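Local structure of threonine synthase (Brucella melitensis bv. 1, 4F4F) at residues P258-Y269 with M313-L324; R293-E301 with F349-R360. The protein probably catalyses the pyridoxal-phosphate-dependent conversion of O-phospho-L-homoserine and water to L-threonine and phosphate, the last step of threonine biosynthesis. All coordinates share one frame; numbering follows the deposited sequence.

Interaction 1: P258-Y269 with M313-L324; sequences PTGNFGDIFAGY and MDIQISSNFERL. With PLP (pyridoxal-5'-phosphate), chain C.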
loop_
_atom_site.group_PDB
_atom_site.type_symbol
_atom_site.label_atom_id
_atom_site.label_comp_id
_atom_site.label_asym_id
_atom_site.label_seq_id
_atom_site.Cartn_x
_atom_site.Cartn_y
_atom_site.Cartn_z
ATOM N N PRO A 258 -10.648 1.489 1.769
ATOM C CA PRO A 258 -10.831 0.366 0.883
ATOM C C PRO A 258 -9.580 -0.479 0.963
ATOM O O PRO A 258 -8.480 0.028 0.730
ATOM C CB PRO A 258 -11.054 1.015 -0.518
ATOM C CG PRO A 258 -11.105 2.490 -0.308
ATOM C CD PRO A 258 -10.451 2.747 1.021
ATOM N N THR A 259 -9.723 -1.733 1.369
ATOM C CA THR A 259 -8.617 -2.518 1.954
ATOM C C THR A 259 -8.469 -3.824 1.185
ATOM O O THR A 259 -9.453 -4.476 0.878
ATOM C CB THR A 259 -8.932 -2.850 3.438
ATOM O OG1 THR A 259 -8.811 -1.673 4.235
ATOM C CG2 THR A 259 -8.016 -3.923 4.015
ATOM N N GLY A 260 -7.230 -4.174 0.883
ATOM C CA GLY A 260 -6.881 -5.464 0.344
ATOM C C GLY A 260 -5.940 -6.125 1.314
ATOM O O GLY A 260 -6.357 -6.988 2.106
ATOM N N ASN A 261 -4.656 -5.748 1.276
ATOM C CA ASN A 261 -3.667 -6.453 2.111
ATOM C C ASN A 261 -3.393 -5.786 3.454
ATOM O O ASN A 261 -2.442 -6.166 4.123
ATOM C CB ASN A 261 -2.351 -6.648 1.339
ATOM C CG ASN A 261 -2.442 -7.804 0.360
ATOM O OD1 ASN A 261 -2.804 -8.932 0.744
ATOM N ND2 ASN A 261 -2.213 -7.511 -0.921
ATOM N N PHE A 262 -4.235 -4.817 3.834
ATOM C CA PHE A 262 -4.306 -4.273 5.195
ATOM C C PHE A 262 -3.245 -3.267 5.608
ATOM O O PHE A 262 -3.315 -2.732 6.733
ATOM C CB PHE A 262 -4.313 -5.414 6.232
ATOM C CG PHE A 262 -5.195 -5.158 7.399
ATOM C CD1 PHE A 262 -6.584 -5.285 7.269
ATOM C CD2 PHE A 262 -4.674 -4.814 8.624
ATOM C CE1 PHE A 262 -7.425 -5.046 8.327
ATOM C CE2 PHE A 262 -5.514 -4.578 9.701
ATOM C CZ PHE A 262 -6.884 -4.687 9.562
ATOM N N GLY A 263 -2.272 -2.997 4.738
ATOM C CA GLY A 263 -1.131 -2.157 5.059
ATOM C C GLY A 263 -1.564 -0.715 5.256
ATOM O O GLY A 263 -1.089 -0.024 6.138
ATOM N N ASP A 264 -2.496 -0.293 4.421
ATOM C CA ASP A 264 -3.088 1.049 4.499
ATOM C C ASP A 264 -3.773 1.316 5.831
ATOM O O ASP A 264 -3.384 2.217 6.599
ATOM C CB ASP A 264 -4.049 1.329 3.306
ATOM C CG ASP A 264 -5.053 0.185 2.959
ATOM O OD1 ASP A 264 -5.425 -0.767 3.796
ATOM O OD2 ASP A 264 -5.543 0.298 1.758
ATOM N N ILE A 265 -4.768 0.501 6.140
ATOM C CA ILE A 265 -5.483 0.669 7.387
ATOM C C ILE A 265 -4.591 0.360 8.592
ATOM O O ILE A 265 -4.767 0.980 9.655
ATOM C CB ILE A 265 -6.815 -0.129 7.419
ATOM C CG1 ILE A 265 -7.757 0.510 8.439
ATOM C CG2 ILE A 265 -6.562 -1.617 7.661
ATOM C CD1 ILE A 265 -9.137 -0.154 8.549
ATOM N N PHE A 266 -3.640 -0.555 8.439
ATOM C CA PHE A 266 -2.707 -0.798 9.552
ATOM C C PHE A 266 -1.916 0.478 9.878
ATOM O O PHE A 266 -1.666 0.748 11.030
ATOM C CB PHE A 266 -1.790 -2.027 9.362
ATOM C CG PHE A 266 -1.034 -2.377 10.623
ATOM C CD1 PHE A 266 -1.627 -3.129 11.600
ATOM C CD2 PHE A 266 0.259 -1.864 10.850
ATOM C CE1 PHE A 266 -0.961 -3.395 12.820
ATOM C CE2 PHE A 266 0.933 -2.123 12.039
ATOM C CZ PHE A 266 0.316 -2.888 13.028
ATOM N N ALA A 267 -1.564 1.273 8.873
ATOM C CA ALA A 267 -0.909 2.574 9.074
ATOM C C ALA A 267 -1.757 3.557 9.861
ATOM O O ALA A 267 -1.215 4.333 10.680
ATOM C CB ALA A 267 -0.471 3.205 7.739
ATOM N N GLY A 268 -3.070 3.490 9.674
ATOM C CA GLY A 268 -4.022 4.269 10.471
ATOM C C GLY A 268 -4.033 3.800 11.911
ATOM O O GLY A 268 -4.050 4.611 12.841
ATOM N N TYR A 269 -3.971 2.488 12.097
ATOM C CA TYR A 269 -3.822 1.919 13.435
ATOM C C TYR A 269 -2.542 2.442 14.106
ATOM O O TYR A 269 -2.548 2.783 15.316
ATOM C CB TYR A 269 -3.888 0.394 13.381
ATOM C CG TYR A 269 -3.581 -0.291 14.681
ATOM C CD1 TYR A 269 -4.560 -0.478 15.649
ATOM C CD2 TYR A 269 -2.322 -0.759 14.942
ATOM C CE1 TYR A 269 -4.266 -1.092 16.845
ATOM C CE2 TYR A 269 -2.032 -1.403 16.136
ATOM C CZ TYR A 269 -3.008 -1.558 17.075
ATOM O OH TYR A 269 -2.672 -2.146 18.277
ATOM N N MET A 313 -8.325 -5.007 -4.761
ATOM C CA MET A 313 -8.822 -5.553 -3.517
ATOM C C MET A 313 -9.305 -7.001 -3.681
ATOM O O MET A 313 -9.912 -7.570 -2.779
ATOM C CB MET A 313 -9.930 -4.638 -2.971
ATOM C CG MET A 313 -9.418 -3.279 -2.527
ATOM S SD MET A 313 -10.732 -2.035 -2.451
ATOM C CE MET A 313 -11.950 -2.847 -1.411
ATOM N N ASP A 314 -9.009 -7.603 -4.824
ATOM C CA ASP A 314 -9.402 -8.984 -5.073
ATOM C C ASP A 314 -8.393 -9.906 -4.392
ATOM O O ASP A 314 -7.493 -10.447 -5.037
ATOM C CB ASP A 314 -9.514 -9.251 -6.575
ATOM C CG ASP A 314 -10.801 -8.656 -7.201
ATOM O OD1 ASP A 314 -11.686 -8.157 -6.476
ATOM O OD2 ASP A 314 -10.934 -8.708 -8.446
ATOM N N ILE A 315 -8.540 -10.046 -3.070
ATOM C CA ILE A 315 -7.603 -10.824 -2.247
ATOM C C ILE A 315 -8.236 -12.095 -1.732
ATOM O O ILE A 315 -9.421 -12.097 -1.357
ATOM C CB ILE A 315 -7.091 -10.044 -1.004
ATOM C CG1 ILE A 315 -8.264 -9.477 -0.154
ATOM C CG2 ILE A 315 -6.136 -8.946 -1.439
ATOM C CD1 ILE A 315 -7.949 -9.261 1.332
ATOM N N GLN A 316 -7.439 -13.162 -1.685
ATOM C CA GLN A 316 -7.837 -14.399 -0.994
ATOM C C GLN A 316 -7.503 -14.291 0.507
ATOM O O GLN A 316 -8.308 -14.640 1.368
ATOM C CB GLN A 316 -7.137 -15.610 -1.616
ATOM C CG GLN A 316 -7.654 -16.914 -1.045
ATOM C CD GLN A 316 -7.359 -18.108 -1.940
ATOM O OE1 GLN A 316 -6.204 -18.471 -2.157
ATOM N NE2 GLN A 316 -8.408 -18.718 -2.458
ATOM N N ILE A 317 -6.304 -13.787 0.788
ATOM C CA ILE A 317 -5.839 -13.506 2.152
ATOM C C ILE A 317 -5.260 -12.086 2.212
ATOM O O ILE A 317 -4.923 -11.493 1.203
ATOM C CB ILE A 317 -4.767 -14.510 2.638
ATOM C CG1 ILE A 317 -3.530 -14.503 1.725
ATOM C CG2 ILE A 317 -5.340 -15.924 2.775
ATOM C CD1 ILE A 317 -2.395 -15.417 2.208
ATOM N N SER A 318 -5.171 -11.535 3.407
ATOM C CA SER A 318 -4.742 -10.164 3.560
ATOM C C SER A 318 -3.330 -10.151 4.188
ATOM O O SER A 318 -3.178 -10.433 5.376
ATOM C CB SER A 318 -5.750 -9.435 4.423
ATOM O OG SER A 318 -5.472 -8.070 4.489
ATOM N N SER A 319 -2.335 -9.793 3.393
ATOM C CA SER A 319 -0.942 -10.050 3.757
ATOM C C SER A 319 -0.487 -9.368 5.071
ATOM O O SER A 319 0.300 -9.928 5.814
ATOM C CB SER A 319 -0.019 -9.666 2.601
ATOM O OG SER A 319 0.083 -8.246 2.518
ATOM N N ASN A 320 -1.006 -8.193 5.387
ATOM C CA ASN A 320 -0.593 -7.503 6.605
ATOM C C ASN A 320 -1.518 -7.680 7.793
ATOM O O ASN A 320 -1.273 -7.126 8.856
ATOM C CB ASN A 320 -0.429 -6.027 6.314
ATOM C CG ASN A 320 0.745 -5.766 5.408
ATOM O OD1 ASN A 320 1.863 -6.016 5.793
ATOM N ND2 ASN A 320 0.495 -5.310 4.195
ATOM N N PHE A 321 -2.586 -8.462 7.620
ATOM C CA PHE A 321 -3.501 -8.719 8.766
ATOM C C PHE A 321 -2.745 -9.309 9.970
ATOM O O PHE A 321 -3.063 -9.012 11.121
ATOM C CB PHE A 321 -4.629 -9.645 8.330
ATOM C CG PHE A 321 -5.718 -9.816 9.351
ATOM C CD1 PHE A 321 -6.414 -8.729 9.841
ATOM C CD2 PHE A 321 -6.068 -11.079 9.781
ATOM C CE1 PHE A 321 -7.440 -8.900 10.770
ATOM C CE2 PHE A 321 -7.064 -11.250 10.718
ATOM C CZ PHE A 321 -7.760 -10.164 11.204
ATOM N N GLU A 322 -1.720 -10.101 9.683
ATOM C CA GLU A 322 -0.834 -10.670 10.700
ATOM C C GLU A 322 -0.244 -9.626 11.632
ATOM O O GLU A 322 -0.061 -9.921 12.811
ATOM C CB GLU A 322 0.295 -11.513 10.048
ATOM C CG GLU A 322 1.316 -12.078 11.034
ATOM C CD GLU A 322 2.349 -12.994 10.395
ATOM O OE1 GLU A 322 2.171 -13.405 9.224
ATOM O OE2 GLU A 322 3.316 -13.323 11.090
ATOM N N ARG A 323 0.023 -8.414 11.137
ATOM C CA ARG A 323 0.546 -7.375 12.007
ATOM C C ARG A 323 -0.513 -7.018 13.054
ATOM O O ARG A 323 -0.197 -6.896 14.263
ATOM C CB ARG A 323 1.012 -6.151 11.221
ATOM C CG ARG A 323 2.357 -6.316 10.576
ATOM C CD ARG A 323 2.742 -5.103 9.728
ATOM N NE ARG A 323 4.188 -5.031 9.498
ATOM C CZ ARG A 323 4.803 -5.350 8.364
ATOM N NH1 ARG A 323 4.143 -5.768 7.285
ATOM N NH2 ARG A 323 6.113 -5.267 8.277
ATOM N N LEU A 324 -1.773 -6.912 12.636
ATOM C CA LEU A 324 -2.808 -6.622 13.625
ATOM C C LEU A 324 -3.023 -7.802 14.567
ATOM O O LEU A 324 -3.246 -7.598 15.779
ATOM C CB LEU A 324 -4.134 -6.195 12.994
ATOM C CG LEU A 324 -5.330 -5.956 13.952
ATOM C CD1 LEU A 324 -5.015 -4.872 14.984
ATOM C CD2 LEU A 324 -6.573 -5.604 13.167
HETATM N N1 PLP C . -7.353 0.429 -3.521
HETATM C C2 PLP C . -6.436 0.559 -4.554
HETATM C C2A PLP C . -6.646 1.446 -5.762
HETATM C C3 PLP C . -5.148 -0.191 -4.481
HETATM O O3 PLP C . -4.230 -0.056 -5.503
HETATM C C4 PLP C . -4.942 -1.078 -3.280
HETATM C C4A PLP C . -3.695 -1.877 -3.074
HETATM C C5 PLP C . -5.987 -1.134 -2.227
HETATM C C6 PLP C . -7.148 -0.347 -2.417
HETATM C C5A PLP C . -5.749 -1.999 -0.972
HETATM O O4P PLP C . -4.605 -1.555 -0.130
HETATM P P PLP C . -3.959 -2.382 1.137
HETATM O O1P PLP C . -5.141 -2.739 2.026
HETATM O O2P PLP C . -3.300 -3.579 0.483
HETATM O O3P PLP C . -2.949 -1.487 1.823
HETATM O O HOH W 1 -1.248 -3.872 2.189
#
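N261 is held at both of its oxygens by S319 and N320. The backbone O of N261 accepts from N320 N at 2.8 Å and from N320 ND2 at 3.1 Å. The two donors come from opposite faces of the carbonyl plane, and ND2 sits well above it. The N320 side chain also bonds S226. The side-chain OD1 of N261 takes the N-H of S319 at 2.8 Å in a nearly straight bond (165°). CG of N261 lies beside its own backbone N (chi1 -79°), which turns the amide to S319.

The loop so fixed is the phosphate-binding loop at the start of helix 263-274. The backbone N of G260 and of F262 donate to PLP O1P, N261 N to PLP O2P at 2.7 Å, and D264 N to PLP O3P. Water 1 accepts from G263 N, and weakly from N320 ND2, and donates to PLP O2P.

Behind these bonds the F262 ring is covered on both faces. F321 presents its edge to one, with CD1 over the centre and planes at 82°. I265 CG2 covers the opposite face. L324 CD2 touches F262 CZ at 3.7 Å. Farther along the helix, R323 CB lies over the F266 ring in a CH-pi contact. At the other end M313 SD rests on P258 CB.

Backbone N-H groups and the helix N-terminus would thus probably stabilise the phosphate charge.

Interaction 2: R293-E301 with F349-R360; sequences RTLESGAYE and FTISEKPLSAIR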
loop_
_atom_site.group_PDB
_atom_site.type_symbol
_atom_site.label_atom_id
_atom_site.label_comp_id
_atom_site.label_asym_id
_atom_site.label_seq_id
_atom_site.Cartn_x
_atom_site.Cartn_y
_atom_site.Cartn_z
ATOM N N ARG A 293 -15.914 -11.054 6.984
ATOM C CA ARG A 293 -16.326 -12.287 7.637
ATOM C C ARG A 293 -15.556 -12.524 8.932
ATOM O O ARG A 293 -16.110 -13.053 9.907
ATOM C CB ARG A 293 -16.165 -13.489 6.724
ATOM C CG ARG A 293 -17.113 -13.444 5.527
ATOM C CD ARG A 293 -16.951 -14.661 4.628
ATOM N NE ARG A 293 -15.782 -14.646 3.719
ATOM C CZ ARG A 293 -14.693 -15.405 3.850
ATOM N NH1 ARG A 293 -14.542 -16.196 4.911
ATOM N NH2 ARG A 293 -13.734 -15.348 2.934
ATOM N N THR A 294 -14.281 -12.156 8.931
ATOM C CA THR A 294 -13.457 -12.302 10.123
ATOM C C THR A 294 -13.972 -11.439 11.249
ATOM O O THR A 294 -14.099 -11.905 12.369
ATOM C CB THR A 294 -11.950 -11.980 9.853
ATOM O OG1 THR A 294 -11.439 -12.930 8.913
ATOM C CG2 THR A 294 -11.148 -12.069 11.155
ATOM N N LEU A 295 -14.270 -10.176 10.974
ATOM C CA LEU A 295 -14.807 -9.330 12.047
ATOM C C LEU A 295 -16.188 -9.835 12.541
ATOM O O LEU A 295 -16.506 -9.721 13.734
ATOM C CB LEU A 295 -14.888 -7.843 11.647
ATOM C CG LEU A 295 -13.640 -6.941 11.776
ATOM C CD1 LEU A 295 -13.600 -6.371 13.195
ATOM C CD2 LEU A 295 -12.330 -7.625 11.388
ATOM N N GLU A 296 -17.004 -10.368 11.636
ATOM C CA GLU A 296 -18.330 -10.869 12.025
ATOM C C GLU A 296 -18.248 -12.117 12.898
ATOM O O GLU A 296 -19.020 -12.269 13.867
ATOM C CB GLU A 296 -19.144 -11.256 10.798
ATOM C CG GLU A 296 -19.521 -10.129 9.859
ATOM C CD GLU A 296 -20.259 -10.645 8.630
ATOM O OE1 GLU A 296 -20.039 -11.793 8.182
ATOM O OE2 GLU A 296 -21.074 -9.873 8.105
ATOM N N SER A 297 -17.370 -13.048 12.525
ATOM C CA SER A 297 -17.378 -14.384 13.105
ATOM C C SER A 297 -16.131 -14.789 13.876
ATOM O O SER A 297 -16.151 -15.751 14.630
ATOM C CB SER A 297 -17.593 -15.414 11.985
ATOM O OG SER A 297 -16.435 -15.511 11.189
ATOM N N GLY A 298 -15.025 -14.106 13.630
ATOM C CA GLY A 298 -13.722 -14.596 14.088
ATOM C C GLY A 298 -13.045 -15.628 13.181
ATOM O O GLY A 298 -11.904 -16.003 13.426
ATOM N N ALA A 299 -13.712 -16.033 12.099
ATOM C CA ALA A 299 -13.268 -17.144 11.246
ATOM C C ALA A 299 -12.594 -16.526 10.025
ATOM O O ALA A 299 -13.252 -16.007 9.098
ATOM C CB ALA A 299 -14.459 -18.006 10.826
ATOM N N TYR A 300 -11.265 -16.507 10.047
ATOM C CA TYR A 300 -10.512 -16.033 8.906
ATOM C C TYR A 300 -10.321 -17.223 8.021
ATOM O O TYR A 300 -9.430 -18.050 8.273
ATOM C CB TYR A 300 -9.182 -15.508 9.383
ATOM C CG TYR A 300 -8.275 -14.890 8.341
ATOM C CD1 TYR A 300 -8.378 -13.545 8.020
ATOM C CD2 TYR A 300 -7.251 -15.632 7.759
ATOM C CE1 TYR A 300 -7.505 -12.957 7.119
ATOM C CE2 TYR A 300 -6.376 -15.056 6.850
ATOM C CZ TYR A 300 -6.500 -13.712 6.548
ATOM O OH TYR A 300 -5.610 -13.126 5.668
ATOM N N GLU A 301 -11.191 -17.345 7.020
ATOM C CA GLU A 301 -11.290 -18.548 6.219
ATOM C C GLU A 301 -11.190 -18.232 4.750
ATOM O O GLU A 301 -11.971 -17.446 4.227
ATOM C CB GLU A 301 -12.621 -19.259 6.488
ATOM C CG GLU A 301 -12.639 -20.036 7.795
ATOM C CD GLU A 301 -13.891 -20.872 7.976
ATOM O OE1 GLU A 301 -14.233 -21.180 9.144
ATOM O OE2 GLU A 301 -14.530 -21.214 6.949
ATOM N N PHE A 349 -8.340 -20.050 10.221
ATOM C CA PHE A 349 -8.193 -20.176 11.653
ATOM C C PHE A 349 -9.292 -19.381 12.279
ATOM O O PHE A 349 -9.899 -18.518 11.628
ATOM C CB PHE A 349 -6.828 -19.657 12.159
ATOM C CG PHE A 349 -6.503 -18.255 11.721
ATOM C CD1 PHE A 349 -7.016 -17.151 12.397
ATOM C CD2 PHE A 349 -5.687 -18.043 10.615
ATOM C CE1 PHE A 349 -6.725 -15.864 11.977
ATOM C CE2 PHE A 349 -5.397 -16.757 10.194
ATOM C CZ PHE A 349 -5.925 -15.666 10.874
ATOM N N THR A 350 -9.519 -19.664 13.554
ATOM C CA THR A 350 -10.486 -18.924 14.357
ATOM C C THR A 350 -9.772 -18.093 15.394
ATOM O O THR A 350 -8.881 -18.587 16.063
ATOM C CB THR A 350 -11.479 -19.872 15.017
ATOM O OG1 THR A 350 -12.344 -20.353 13.983
ATOM C CG2 THR A 350 -12.346 -19.119 16.062
ATOM N N ILE A 351 -10.117 -16.810 15.492
ATOM C CA ILE A 351 -9.462 -15.939 16.475
ATOM C C ILE A 351 -10.188 -16.101 17.808
ATOM O O ILE A 351 -11.408 -15.985 17.846
ATOM C CB ILE A 351 -9.492 -14.470 16.025
ATOM C CG1 ILE A 351 -8.852 -14.310 14.651
ATOM C CG2 ILE A 351 -8.785 -13.561 17.040
ATOM C CD1 ILE A 351 -9.077 -12.939 14.047
ATOM N N SER A 352 -9.470 -16.393 18.882
ATOM C CA SER A 352 -10.081 -16.553 20.204
ATOM C C SER A 352 -10.658 -15.248 20.755
ATOM O O SER A 352 -10.390 -14.154 20.265
ATOM C CB SER A 352 -9.085 -17.123 21.190
ATOM O OG SER A 352 -8.000 -16.240 21.391
ATOM N N GLU A 353 -11.442 -15.377 21.815
ATOM C CA GLU A 353 -12.321 -14.293 22.220
ATOM C C GLU A 353 -11.608 -13.004 22.623
ATOM O O GLU A 353 -12.010 -11.911 22.196
ATOM C CB GLU A 353 -13.282 -14.776 23.335
ATOM C CG GLU A 353 -14.415 -13.797 23.618
ATOM C CD GLU A 353 -15.299 -13.513 22.389
ATOM O OE1 GLU A 353 -15.472 -14.398 21.499
ATOM O OE2 GLU A 353 -15.822 -12.378 22.314
ATOM N N LYS A 354 -10.583 -13.089 23.449
ATOM C CA LYS A 354 -9.936 -11.859 23.901
ATOM C C LYS A 354 -9.322 -11.044 22.729
ATOM O O LYS A 354 -9.595 -9.850 22.604
ATOM C CB LYS A 354 -8.922 -12.135 25.001
ATOM C CG LYS A 354 -8.355 -10.897 25.670
ATOM C CD LYS A 354 -7.334 -11.298 26.758
ATOM C CE LYS A 354 -6.704 -10.101 27.455
ATOM N NZ LYS A 354 -5.685 -9.440 26.574
ATOM N N PRO A 355 -8.522 -11.684 21.868
ATOM C CA PRO A 355 -7.969 -10.890 20.769
ATOM C C PRO A 355 -9.035 -10.444 19.798
ATOM O O PRO A 355 -8.929 -9.360 19.244
ATOM C CB PRO A 355 -6.970 -11.843 20.097
ATOM C CG PRO A 355 -7.194 -13.170 20.699
ATOM C CD PRO A 355 -7.746 -12.914 22.072
ATOM N N LEU A 356 -10.063 -11.269 19.589
ATOM C CA LEU A 356 -11.164 -10.875 18.679
ATOM C C LEU A 356 -11.878 -9.657 19.207
ATOM O O LEU A 356 -12.139 -8.722 18.456
ATOM C CB LEU A 356 -12.149 -12.035 18.453
ATOM C CG LEU A 356 -13.316 -11.819 17.493
ATOM C CD1 LEU A 356 -12.804 -11.441 16.096
ATOM C CD2 LEU A 356 -14.159 -13.098 17.477
ATOM N N SER A 357 -12.123 -9.628 20.518
ATOM C CA SER A 357 -12.726 -8.449 21.153
ATOM C C SER A 357 -11.841 -7.235 21.017
ATOM O O SER A 357 -12.353 -6.125 20.795
ATOM C CB SER A 357 -12.974 -8.667 22.647
ATOM O OG SER A 357 -13.964 -9.633 22.851
ATOM N N ALA A 358 -10.527 -7.422 21.152
ATOM C CA ALA A 358 -9.614 -6.292 21.000
ATOM C C ALA A 358 -9.702 -5.734 19.573
ATOM O O ALA A 358 -9.680 -4.530 19.385
ATOM C CB ALA A 358 -8.189 -6.683 21.321
ATOM N N ILE A 359 -9.811 -6.610 18.569
ATOM C CA ILE A 359 -9.919 -6.149 17.181
ATOM C C ILE A 359 -11.215 -5.388 17.011
ATOM O O ILE A 359 -11.246 -4.275 16.470
ATOM C CB ILE A 359 -9.797 -7.329 16.173
ATOM C CG1 ILE A 359 -8.343 -7.825 16.162
ATOM C CG2 ILE A 359 -10.239 -6.888 14.789
ATOM C CD1 ILE A 359 -8.150 -9.237 15.602
ATOM N N ARG A 360 -12.294 -5.958 17.541
ATOM C CA ARG A 360 -13.612 -5.344 17.358
ATOM C C ARG A 360 -13.777 -4.011 18.096
ATOM O O ARG A 360 -14.630 -3.182 17.712
ATOM C CB ARG A 360 -14.701 -6.300 17.781
ATOM C CG ARG A 360 -14.862 -7.489 16.867
ATOM C CD ARG A 360 -15.736 -8.523 17.568
ATOM N NE ARG A 360 -16.215 -9.534 16.633
ATOM C CZ ARG A 360 -16.759 -10.689 16.981
ATOM N NH1 ARG A 360 -16.897 -11.019 18.255
ATOM N NH2 ARG A 360 -17.144 -11.537 16.029
#
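Strands 299-301 and 348-350 pair antiparallel, with A299 and T350 as a non-hydrogen-bonded pair and Y300 and F349 as a hydrogen-bonded one. Y300 N donates to F349 O at 2.9 Å, and F349 N donates back to Y300 O at 3.0 Å. G298 O accepts from I351 N at 2.8 Å, which carries the ladder past the end of the strand. G298 has positive phi (83°) where helix 290-297 ends.

Y300 and F349 share one face of this two-stranded antiparallel sheet. Their planes are near parallel, but the rings are slid apart and barely overlap. Y300 CB lies over the F349 ring, 3.8 Å from its centroid. Y300 CD2 and F349 CE2 also touch. The F349 ring reaches this place because CG stands between its backbone N and carbonyl carbon (chi1 53°).

On the helical side R360 grips L295 O side-on. R360 NE donates to L295 O at 2.9 Å in the carbonyl plane, and R360 NH2 donates to L295 O at 3.0 Å from above it. The oxygen lies in the guanidinium plane. An extended chain from CG to NE carries the group there, and L356 CD2 covers one guanidinium face. L356 CD2 also reaches G298 CA. L295 CD1 meets I359 CG2 at 3.8 Å, and T294 CG2 meets I351 CD1.

Helix segments 293-297 and 353-360 run at 119° to each other, with a closest approach of 10.1 Å between their axes. Helix 333-346 leads into strand 348-350, and its L339, M340 and L343 pack on F349. Helix 321-328 covers T294, I351 and I359 through F321, L325 and A328.

The centres of interactions 1 and 2 lie about 15 Å apart, and their segments alternate along the chain. Y300 joins them directly. Y300 OH lies 2.8 Å from S318 N, a probable hydrogen bond. Y300 CE1 is 3.6 Å from F321 CD2, where the two rings meet nearly parallel. T294 CG2 adds a contact with F321 CZ at 3.9 Å. F321 is therefore shared between the two interactions. PLP belongs to interaction 1. Interaction 2 is set back from it, with the Y300 side chain about 11 Å from the cofactor, and it meets interaction 1 at I317, S318 and F321.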